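Local coordinates for fucoxanthin chlorophyll a/c-binding protein Lhcq3 (Chaetoceros gracilis, PDB 6L4U) that binds chlorophylls a and c together with carotenoids and probably harvests light, passing its excitation energy on toward a photosystem, at residues L59-A64 with H139-G144. Sequence-based numbering, arbitrary orientation.
Sequences LAWFRA and HYTKGG. With KC1 (Chlorophyll c1), chain B.
Y140 and W61 meet across the joint between helix 56-85 and the loop that follows helix 116-134, with A60 and A64 supplying the small side chains on the helix side. The phenol of Y140 is approached over one face by the methyl of A64, a CH-pi contact in which A64 CB lies 4.0 Å from the ring centroid and 29° off its normal. H139 NE2 stands 3.2 Å above the phenol plane on the side away from A64, near the rim, with the imidazole steeply inclined to the phenol. Y140 OH and H139 NE2 both hydrogen-bond to E134 OE1, which ties this loop back to helix 116-134 and restrains the phenol.

Beside the phenol, the indole of W61 turns its six-membered ring into the loop, CG standing anti to the backbone N (chi1 178°). Its CE3 atom reaches Y140 CE2 at 3.9 Å near the edge of the phenol, while T141 CG2 butts in plane against the indole edge, 3.6 Å from W61 CE3. One face of the indole takes the methyl CMB of the chlorophyll c1, and W61 CH2 comes within 3.4 Å of KC1 C3B. With an alanine here in place of the indole, T141 CG2, Y140 CE2 and the pigment rim at C3B would probably lose their neighbour, and the weak NE1 hydrogen bond to a chlorophyll a would go too.

A60 CB packs on the loop backbone, 3.3 Å from Y140 O. On the pigment side, K142 NZ makes a weak hydrogen bond of 3.3 Å to KC1 O1A; the modelled link between H139 and the macrocycle is doubtful. This apolar joint lies between a chlorophyll a and a chlorophyll c1 site in the three-helix light-harvesting fold of the chlorophyll a/b-binding family.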
loop_
_atom_site.group_PDB
_atom_site.type_symbol
_atom_site.label_atom_id
_atom_site.label_comp_id
_atom_site.label_asym_id
_atom_site.label_seq_id
_atom_site.Cartn_x
_atom_site.Cartn_y
_atom_site.Cartn_z
ATOM N N LEU X 59 32.710 -26.409 67.019
ATOM C CA LEU X 59 32.857 -26.356 68.469
ATOM C C LEU X 59 33.183 -24.946 68.936
ATOM O O LEU X 59 32.695 -24.507 69.982
ATOM C CB LEU X 59 33.937 -27.339 68.915
ATOM C CG LEU X 59 34.330 -27.354 70.391
ATOM C CD1 LEU X 59 33.136 -27.687 71.263
ATOM C CD2 LEU X 59 35.450 -28.345 70.616
ATOM N N ALA X 60 33.987 -24.216 68.161
ATOM C CA ALA X 60 34.297 -22.831 68.490
ATOM C C ALA X 60 33.071 -21.935 68.386
ATOM O O ALA X 60 32.974 -20.935 69.103
ATOM C CB ALA X 60 35.405 -22.317 67.581
ATOM N N TRP X 61 32.129 -22.277 67.507
ATOM C CA TRP X 61 30.848 -21.584 67.496
ATOM C C TRP X 61 29.994 -21.999 68.686
ATOM O O TRP X 61 29.216 -21.193 69.208
ATOM C CB TRP X 61 30.113 -21.857 66.184
ATOM C CG TRP X 61 28.765 -21.228 66.110
ATOM C CD1 TRP X 61 27.573 -21.808 66.412
ATOM C CD2 TRP X 61 28.468 -19.890 65.703
ATOM N NE1 TRP X 61 26.552 -20.915 66.227
ATOM C CE2 TRP X 61 27.076 -19.728 65.790
ATOM C CE3 TRP X 61 29.245 -18.812 65.277
ATOM C CZ2 TRP X 61 26.443 -18.535 65.462
ATOM C CZ3 TRP X 61 28.617 -17.628 64.955
ATOM C CH2 TRP X 61 27.231 -17.497 65.053
ATOM N N PHE X 62 30.117 -23.256 69.120
ATOM C CA PHE X 62 29.353 -23.729 70.270
ATOM C C PHE X 62 29.826 -23.082 71.560
ATOM O O PHE X 62 29.019 -22.847 72.464
ATOM C CB PHE X 62 29.457 -25.248 70.396
ATOM C CG PHE X 62 28.644 -26.005 69.391
ATOM C CD1 PHE X 62 27.646 -25.380 68.663
ATOM C CD2 PHE X 62 28.884 -27.351 69.175
ATOM C CE1 PHE X 62 26.902 -26.082 67.741
ATOM C CE2 PHE X 62 28.144 -28.060 68.254
ATOM C CZ PHE X 62 27.152 -27.424 67.534
ATOM N N ARG X 63 31.123 -22.793 71.663
ATOM C CA ARG X 63 31.657 -22.186 72.875
ATOM C C ARG X 63 31.214 -20.742 73.012
ATOM O O ARG X 63 30.794 -20.319 74.094
ATOM C CB ARG X 63 33.176 -22.265 72.876
ATOM C CG ARG X 63 33.724 -23.656 72.964
ATOM C CD ARG X 63 35.191 -23.631 72.647
ATOM N NE ARG X 63 35.907 -22.755 73.566
ATOM C CZ ARG X 63 37.162 -22.367 73.396
ATOM N NH1 ARG X 63 37.847 -22.780 72.340
ATOM N NH2 ARG X 63 37.731 -21.563 74.283
ATOM N N ALA X 64 31.317 -19.967 71.931
ATOM C CA ALA X 64 30.905 -18.573 71.958
ATOM C C ALA X 64 29.407 -18.422 72.133
ATOM O O ALA X 64 28.961 -17.432 72.722
ATOM C CB ALA X 64 31.345 -17.872 70.677
ATOM N N HIS X 139 38.055 -14.411 63.336
ATOM C CA HIS X 139 36.812 -14.860 63.937
ATOM C C HIS X 139 37.108 -15.924 64.980
ATOM O O HIS X 139 38.052 -16.704 64.843
ATOM C CB HIS X 139 35.842 -15.401 62.880
ATOM C CG HIS X 139 34.408 -15.197 63.265
ATOM N ND1 HIS X 139 33.278 -15.453 62.462
ATOM C CD2 HIS X 139 33.960 -14.680 64.429
ATOM C CE1 HIS X 139 32.231 -15.177 63.233
ATOM N NE2 HIS X 139 32.609 -14.665 64.377
ATOM N N TYR X 140 36.305 -15.931 66.048
ATOM C CA TYR X 140 36.447 -16.940 67.088
ATOM C C TYR X 140 36.149 -18.339 66.574
ATOM O O TYR X 140 36.676 -19.309 67.125
ATOM C CB TYR X 140 35.547 -16.614 68.280
ATOM C CG TYR X 140 34.140 -16.202 67.929
ATOM C CD1 TYR X 140 33.764 -14.866 67.945
ATOM C CD2 TYR X 140 33.178 -17.148 67.609
ATOM C CE1 TYR X 140 32.473 -14.490 67.638
ATOM C CE2 TYR X 140 31.895 -16.782 67.289
ATOM C CZ TYR X 140 31.547 -15.456 67.310
ATOM O OH TYR X 140 30.261 -15.102 66.997
ATOM N N THR X 141 35.322 -18.461 65.531
ATOM C CA THR X 141 35.158 -19.730 64.839
ATOM C C THR X 141 36.436 -20.164 64.143
ATOM O O THR X 141 36.647 -21.364 63.952
ATOM C CB THR X 141 34.032 -19.638 63.811
ATOM O OG1 THR X 141 34.389 -18.690 62.798
ATOM C CG2 THR X 141 32.755 -19.189 64.473
ATOM N N LYS X 142 37.288 -19.218 63.761
ATOM C CA LYS X 142 38.583 -19.517 63.171
ATOM C C LYS X 142 39.715 -19.299 64.168
ATOM O O LYS X 142 40.822 -18.917 63.789
ATOM C CB LYS X 142 38.798 -18.677 61.915
ATOM C CG LYS X 142 37.663 -18.787 60.925
ATOM C CD LYS X 142 38.142 -18.590 59.505
ATOM C CE LYS X 142 37.107 -19.093 58.517
ATOM N NZ LYS X 142 37.374 -18.598 57.140
ATOM N N GLY X 143 39.444 -19.532 65.449
ATOM C CA GLY X 143 40.470 -19.467 66.467
ATOM C C GLY X 143 40.640 -18.130 67.145
ATOM O O GLY X 143 41.402 -18.043 68.113
ATOM N N GLY X 144 39.951 -17.090 66.689
ATOM C CA GLY X 144 40.145 -15.760 67.215
ATOM C C GLY X 144 39.508 -15.536 68.570
ATOM O O GLY X 144 39.065 -16.472 69.240
HETATM N NB KC1 B . 28.046 -14.783 61.674
HETATM N ND KC1 B . 29.511 -11.044 61.046
HETATM C C1A KC1 B . 31.863 -13.155 60.753
HETATM C C1B KC1 B . 28.626 -15.959 61.493
HETATM C C1C KC1 B . 25.938 -12.577 61.925
HETATM C C1D KC1 B . 28.983 -9.708 60.979
HETATM C C2A KC1 B . 32.961 -14.194 60.591
HETATM C C2B KC1 B . 27.743 -17.145 61.578
HETATM C C2C KC1 B . 24.742 -11.702 61.988
HETATM C C2D KC1 B . 29.929 -8.648 60.563
HETATM C C3A KC1 B . 32.522 -15.505 61.194
HETATM C C3B KC1 B . 26.443 -16.511 61.845
HETATM C C3C KC1 B . 25.309 -10.367 61.759
HETATM C C3D KC1 B . 31.126 -9.474 60.358
HETATM C C4A KC1 B . 31.015 -15.099 61.095
HETATM C C4B KC1 B . 26.756 -15.056 61.875
HETATM C C4C KC1 B . 26.750 -10.647 61.599
HETATM C C4D KC1 B . 30.797 -10.799 60.598
HETATM C CAA KC1 B . 34.416 -13.952 60.126
HETATM C CAB KC1 B . 25.136 -17.185 62.021
HETATM C CAC KC1 B . 24.614 -9.032 61.707
HETATM C CAD KC1 B . 32.541 -9.399 59.978
HETATM C CBA KC1 B . 34.675 -14.270 58.659
HETATM C CBB KC1 B . 24.080 -16.852 61.300
HETATM C CBC KC1 B . 24.137 -8.854 60.285
HETATM C CBD KC1 B . 33.066 -10.754 60.015
HETATM C CED KC1 B . 34.750 -11.150 56.574
HETATM C CGA KC1 B . 36.114 -14.673 58.502
HETATM C CGD KC1 B . 33.295 -11.086 58.575
HETATM C CHA KC1 B . 31.974 -11.660 60.498
HETATM C CHB KC1 B . 30.055 -16.076 61.255
HETATM C CHC KC1 B . 25.748 -14.017 62.111
HETATM C CHD KC1 B . 27.593 -9.474 61.334
HETATM C CMA KC1 B . 32.700 -16.761 60.349
HETATM C CMB KC1 B . 28.072 -18.603 61.435
HETATM C CMC KC1 B . 23.302 -12.067 62.223
HETATM C CMD KC1 B . 29.935 -7.165 60.328
HETATM N NA KC1 B . 30.730 -13.761 60.937
HETATM N NC KC1 B . 27.103 -11.950 61.686
HETATM O O1A KC1 B . 36.462 -15.817 58.723
HETATM O O1D KC1 B . 32.424 -11.606 57.905
HETATM O O2A KC1 B . 37.100 -13.694 58.084
HETATM O O2D KC1 B . 34.572 -10.818 57.948
HETATM O OBD KC1 B . 33.195 -8.356 59.628
HETATM MG MG KC1 B . 28.910 -12.934 61.522
#